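Local structure of glucose-6-phosphate isomerase (Plasmodium falciparum, 3QKI) at residues L278-K290 and E294-W306. The protein probably interconverts alpha-D-glucose 6-phosphate and beta-D-fructose 6-phosphate, the second step of glycolysis. Sequence-based numbering, arbitrary orientation.
Sequences LSKHMVAVSTNLK and EFGISRDNVFEFW
Ala-284 pairs in parallel with Val-302, and Val-285 with Phe-303, through a ladder: Ala-284 N donates to Asn-301 O (2.8 Å), Phe-303 N to Ala-284 O (2.9 Å) and Ser-286 N to Phe-303 O (3.1 Å), the last more bent. The Asn-301 side chain extends this pairing: with CG beside its backbone N (chi1 -77°), ND2 sends an almost straight bond to Met-282 O at 3.0 Å, in the amide plane but above the carbonyl plane. A water donates to Met-282 O and Ser-279 O and accepts from Ser-298 N.

Strand 282-285, helix 289-295 and strand 302-303 form a beta-alpha-beta unit, with 302-303 outermost in the five-stranded parallel sheet; the helix ends in a Schellman motif at Gly-296. Ala-284 CB meets Ile-297 CD1. Met-282, bent at chi3, brings CE to the edge of the Phe-295 ring near its plane, and SD, 5.3 Å from the ring centroid and also at the edge, makes the Met-aromatic contact. Leu-289 lays CB and CD1 over one face of the Arg-299 guanidinium while CD2 touches Val-302 CG1 (3.7 Å). On the other sheet face, Val-283 and Phe-303 pack against helices 135-154 and 318-328, and Val-285 CG1 lies 3.7 Å from Phe-305 CD1.

Within the helix, Lys-290 NZ forms a salt bridge with Glu-294 OE1 (3.0 Å), on its syn lone pair. Just past strand 282-285, Ser-286 OG accepts from Asn-288 N in an ST turn and is hydrogen-bonded to Ser-249 O. Thr-287 OG1 is hydrogen-bonded to NZ of Lys-250, which binds beta-D-fructose 6-phosphate, although none is bound to this chain.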
loop_
_atom_site.group_PDB
_atom_site.type_symbol
_atom_site.label_atom_id
_atom_site.label_comp_id
_atom_site.label_asym_id
_atom_site.label_seq_id
_atom_site.Cartn_x
_atom_site.Cartn_y
_atom_site.Cartn_z
ATOM N N LEU A 278 29.037 21.845 -7.843
ATOM C CA LEU A 278 28.458 20.584 -7.424
ATOM C C LEU A 278 28.080 20.672 -5.924
ATOM O O LEU A 278 27.003 20.200 -5.562
ATOM C CB LEU A 278 29.454 19.459 -7.710
ATOM C CG LEU A 278 28.923 18.049 -7.988
ATOM C CD1 LEU A 278 27.844 18.042 -9.094
ATOM C CD2 LEU A 278 30.058 17.124 -8.374
ATOM N N SER A 279 28.920 21.331 -5.071
ATOM C CA SER A 279 28.652 21.500 -3.639
ATOM C C SER A 279 27.437 22.391 -3.369
ATOM O O SER A 279 26.832 22.281 -2.299
ATOM C CB SER A 279 29.885 22.017 -2.895
ATOM O OG SER A 279 30.108 23.394 -3.140
ATOM N N LYS A 280 27.058 23.269 -4.328
ATOM C CA LYS A 280 25.878 24.119 -4.146
ATOM C C LYS A 280 24.604 23.277 -4.321
ATOM O O LYS A 280 23.569 23.630 -3.759
ATOM C CB LYS A 280 25.836 25.269 -5.156
ATOM C CG LYS A 280 26.960 26.256 -5.058
ATOM C CD LYS A 280 26.847 27.227 -6.194
ATOM C CE LYS A 280 28.021 28.165 -6.259
ATOM N NZ LYS A 280 27.932 29.036 -7.460
ATOM N N HIS A 281 24.695 22.160 -5.074
ATOM C CA HIS A 281 23.572 21.271 -5.409
ATOM C C HIS A 281 23.417 20.026 -4.504
ATOM O O HIS A 281 22.527 19.195 -4.740
ATOM C CB HIS A 281 23.679 20.855 -6.891
ATOM C CG HIS A 281 23.371 21.990 -7.834
ATOM N ND1 HIS A 281 22.216 22.003 -8.596
ATOM C CD2 HIS A 281 24.072 23.118 -8.096
ATOM C CE1 HIS A 281 22.251 23.135 -9.287
ATOM N NE2 HIS A 281 23.357 23.829 -9.034
ATOM N N MET A 282 24.295 19.871 -3.512
ATOM C CA MET A 282 24.290 18.702 -2.633
ATOM C C MET A 282 24.251 19.039 -1.171
ATOM O O MET A 282 25.006 19.889 -0.691
ATOM C CB MET A 282 25.516 17.823 -2.904
ATOM C CG MET A 282 25.657 17.416 -4.350
ATOM S SD MET A 282 26.932 16.188 -4.570
ATOM C CE MET A 282 25.931 14.777 -4.776
ATOM N N VAL A 283 23.349 18.375 -0.451
ATOM C CA VAL A 283 23.240 18.486 0.992
ATOM C C VAL A 283 23.186 17.101 1.648
ATOM O O VAL A 283 22.776 16.116 1.006
ATOM C CB VAL A 283 22.260 19.550 1.566
ATOM C CG1 VAL A 283 21.809 20.548 0.524
ATOM C CG2 VAL A 283 21.081 18.943 2.284
ATOM N N ALA A 284 23.665 17.002 2.895
ATOM C CA ALA A 284 23.588 15.728 3.589
ATOM C C ALA A 284 22.909 15.866 4.920
ATOM O O ALA A 284 23.042 16.884 5.588
ATOM C CB ALA A 284 24.980 15.140 3.780
ATOM N N VAL A 285 22.179 14.827 5.320
ATOM C CA VAL A 285 21.590 14.749 6.646
ATOM C C VAL A 285 22.296 13.524 7.180
ATOM O O VAL A 285 22.022 12.404 6.727
ATOM C CB VAL A 285 20.049 14.648 6.679
ATOM C CG1 VAL A 285 19.563 14.425 8.103
ATOM C CG2 VAL A 285 19.407 15.912 6.091
ATOM N N SER A 286 23.330 13.762 8.023
ATOM C CA SER A 286 24.233 12.718 8.506
ATOM C C SER A 286 25.101 13.232 9.668
ATOM O O SER A 286 25.164 14.438 9.916
ATOM C CB SER A 286 25.196 12.340 7.378
ATOM O OG SER A 286 26.066 11.272 7.712
ATOM N N THR A 287 25.861 12.315 10.311
ATOM C CA THR A 287 26.824 12.735 11.356
ATOM C C THR A 287 28.214 12.328 10.955
ATOM O O THR A 287 29.186 12.672 11.641
ATOM C CB THR A 287 26.453 12.172 12.709
ATOM O OG1 THR A 287 26.322 10.756 12.580
ATOM C CG2 THR A 287 25.179 12.778 13.224
ATOM N N ASN A 288 28.324 11.584 9.852
ATOM C CA ASN A 288 29.647 11.170 9.432
ATOM C C ASN A 288 30.274 12.294 8.616
ATOM O O ASN A 288 30.190 12.305 7.382
ATOM C CB ASN A 288 29.598 9.867 8.674
ATOM C CG ASN A 288 30.968 9.263 8.489
ATOM O OD1 ASN A 288 31.991 9.967 8.386
ATOM N ND2 ASN A 288 31.011 7.950 8.440
ATOM N N LEU A 289 30.907 13.243 9.312
ATOM C CA LEU A 289 31.512 14.404 8.682
ATOM C C LEU A 289 32.693 14.074 7.794
ATOM O O LEU A 289 32.914 14.762 6.798
ATOM C CB LEU A 289 31.812 15.513 9.702
ATOM C CG LEU A 289 30.607 16.042 10.499
ATOM C CD1 LEU A 289 31.037 16.973 11.580
ATOM C CD2 LEU A 289 29.608 16.742 9.604
ATOM N N LYS A 290 33.414 12.987 8.105
ATOM C CA LYS A 290 34.547 12.510 7.310
ATOM C C LYS A 290 34.045 12.083 5.910
ATOM O O LYS A 290 34.640 12.451 4.894
ATOM C CB LYS A 290 35.216 11.310 8.029
ATOM C CG LYS A 290 36.357 10.651 7.252
ATOM C CD LYS A 290 36.732 9.305 7.848
ATOM C CE LYS A 290 37.959 8.696 7.210
ATOM N NZ LYS A 290 37.649 8.056 5.902
ATOM N N GLU A 294 34.390 13.685 2.084
ATOM C CA GLU A 294 34.917 12.859 0.989
ATOM C C GLU A 294 33.995 12.882 -0.224
ATOM O O GLU A 294 34.468 12.847 -1.367
ATOM C CB GLU A 294 35.089 11.409 1.461
ATOM C CG GLU A 294 36.547 11.043 1.654
ATOM C CD GLU A 294 36.803 9.842 2.540
ATOM O OE1 GLU A 294 37.481 10.013 3.579
ATOM O OE2 GLU A 294 36.354 8.727 2.186
ATOM N N PHE A 295 32.678 12.950 0.036
ATOM C CA PHE A 295 31.652 12.971 -0.999
ATOM C C PHE A 295 31.644 14.314 -1.743
ATOM O O PHE A 295 31.101 14.408 -2.843
ATOM C CB PHE A 295 30.265 12.658 -0.384
ATOM C CG PHE A 295 29.276 12.111 -1.387
ATOM C CD1 PHE A 295 29.251 10.756 -1.692
ATOM C CD2 PHE A 295 28.400 12.957 -2.055
ATOM C CE1 PHE A 295 28.354 10.253 -2.646
ATOM C CE2 PHE A 295 27.537 12.460 -3.035
ATOM C CZ PHE A 295 27.510 11.111 -3.310
ATOM N N GLY A 296 32.250 15.339 -1.144
ATOM C CA GLY A 296 32.303 16.660 -1.750
ATOM C C GLY A 296 31.190 17.572 -1.282
ATOM O O GLY A 296 30.900 18.573 -1.934
ATOM N N ILE A 297 30.585 17.261 -0.123
ATOM C CA ILE A 297 29.549 18.084 0.472
ATOM C C ILE A 297 30.215 19.111 1.399
ATOM O O ILE A 297 31.063 18.753 2.208
ATOM C CB ILE A 297 28.480 17.210 1.170
ATOM C CG1 ILE A 297 27.721 16.370 0.101
ATOM C CG2 ILE A 297 27.487 18.064 1.984
ATOM C CD1 ILE A 297 27.068 15.176 0.622
ATOM N N SER A 298 29.861 20.384 1.240
ATOM C CA SER A 298 30.386 21.461 2.070
ATOM C C SER A 298 29.894 21.316 3.528
ATOM O O SER A 298 28.846 20.733 3.768
ATOM C CB SER A 298 30.003 22.802 1.457
ATOM O OG SER A 298 29.834 23.828 2.424
ATOM N N ARG A 299 30.666 21.821 4.499
ATOM C CA ARG A 299 30.318 21.743 5.927
ATOM C C ARG A 299 29.069 22.443 6.323
ATOM O O ARG A 299 28.397 22.014 7.267
ATOM C CB ARG A 299 31.488 22.188 6.822
ATOM C CG ARG A 299 32.671 21.228 6.755
ATOM C CD ARG A 299 32.236 19.811 7.107
ATOM N NE ARG A 299 32.987 19.268 8.225
ATOM C CZ ARG A 299 32.713 19.485 9.505
ATOM N NH1 ARG A 299 31.672 20.235 9.852
ATOM N NH2 ARG A 299 33.478 18.965 10.446
ATOM N N ASP A 300 28.733 23.519 5.614
ATOM C CA ASP A 300 27.504 24.252 5.882
ATOM C C ASP A 300 26.301 23.476 5.382
ATOM O O ASP A 300 25.168 23.848 5.690
ATOM C CB ASP A 300 27.540 25.605 5.174
ATOM C CG ASP A 300 28.517 26.596 5.767
ATOM O OD1 ASP A 300 28.763 27.648 5.117
ATOM O OD2 ASP A 300 29.036 26.330 6.888
ATOM N N ASN A 301 26.550 22.425 4.569
ATOM C CA ASN A 301 25.489 21.649 3.927
ATOM C C ASN A 301 25.224 20.274 4.586
ATOM O O ASN A 301 24.523 19.424 4.018
ATOM C CB ASN A 301 25.768 21.558 2.408
ATOM C CG ASN A 301 25.425 22.832 1.654
ATOM O OD1 ASN A 301 25.365 23.931 2.212
ATOM N ND2 ASN A 301 25.048 22.692 0.404
ATOM N N VAL A 302 25.732 20.098 5.805
ATOM C CA VAL A 302 25.546 18.869 6.574
ATOM C C VAL A 302 24.721 19.187 7.799
ATOM O O VAL A 302 25.102 20.031 8.623
ATOM C CB VAL A 302 26.845 18.109 6.929
ATOM C CG1 VAL A 302 26.522 16.780 7.604
ATOM C CG2 VAL A 302 27.700 17.878 5.693
ATOM N N PHE A 303 23.563 18.526 7.898
ATOM C CA PHE A 303 22.599 18.732 8.974
ATOM C C PHE A 303 22.598 17.493 9.871
ATOM O O PHE A 303 22.436 16.370 9.405
ATOM C CB PHE A 303 21.223 19.043 8.382
ATOM C CG PHE A 303 21.214 20.335 7.583
ATOM C CD1 PHE A 303 21.691 20.371 6.274
ATOM C CD2 PHE A 303 20.793 21.522 8.159
ATOM C CE1 PHE A 303 21.680 21.557 5.546
ATOM C CE2 PHE A 303 20.803 22.713 7.427
ATOM C CZ PHE A 303 21.249 22.724 6.132
ATOM N N GLU A 304 22.869 17.697 11.137
ATOM C CA GLU A 304 23.001 16.593 12.061
ATOM C C GLU A 304 21.703 16.132 12.732
ATOM O O GLU A 304 20.707 16.852 12.803
ATOM C CB GLU A 304 24.153 16.877 13.074
ATOM C CG GLU A 304 23.741 17.425 14.426
ATOM C CD GLU A 304 24.829 18.031 15.296
ATOM O OE1 GLU A 304 25.164 17.427 16.342
ATOM O OE2 GLU A 304 25.273 19.161 14.985
ATOM N N PHE A 305 21.738 14.885 13.174
ATOM C CA PHE A 305 20.739 14.220 13.996
ATOM C C PHE A 305 21.475 13.269 14.941
ATOM O O PHE A 305 22.697 13.177 14.854
ATOM C CB PHE A 305 19.542 13.662 13.214
ATOM C CG PHE A 305 19.741 12.448 12.346
ATOM C CD1 PHE A 305 20.480 12.528 11.172
ATOM C CD2 PHE A 305 19.052 11.273 12.609
ATOM C CE1 PHE A 305 20.593 11.430 10.326
ATOM C CE2 PHE A 305 19.160 10.175 11.759
ATOM C CZ PHE A 305 19.933 10.258 10.622
ATOM N N TRP A 306 20.790 12.698 15.923
ATOM C CA TRP A 306 21.461 11.951 16.988
ATOM C C TRP A 306 21.062 10.494 17.100
ATOM O O TRP A 306 19.994 10.109 16.613
ATOM C CB TRP A 306 21.290 12.727 18.310
ATOM C CG TRP A 306 21.714 14.156 18.144
ATOM C CD1 TRP A 306 22.997 14.636 18.184
ATOM C CD2 TRP A 306 20.902 15.231 17.637
ATOM N NE1 TRP A 306 23.026 15.946 17.772
ATOM C CE2 TRP A 306 21.754 16.340 17.432
ATOM C CE3 TRP A 306 19.532 15.358 17.321
ATOM C CZ2 TRP A 306 21.278 17.577 16.967
ATOM C CZ3 TRP A 306 19.063 16.585 16.876
ATOM C CH2 TRP A 306 19.930 17.679 16.707
HETATM O O HOH W 1 27.592 20.644 -0.333
HETATM O O HOH W 2 23.135 24.795 -1.278
#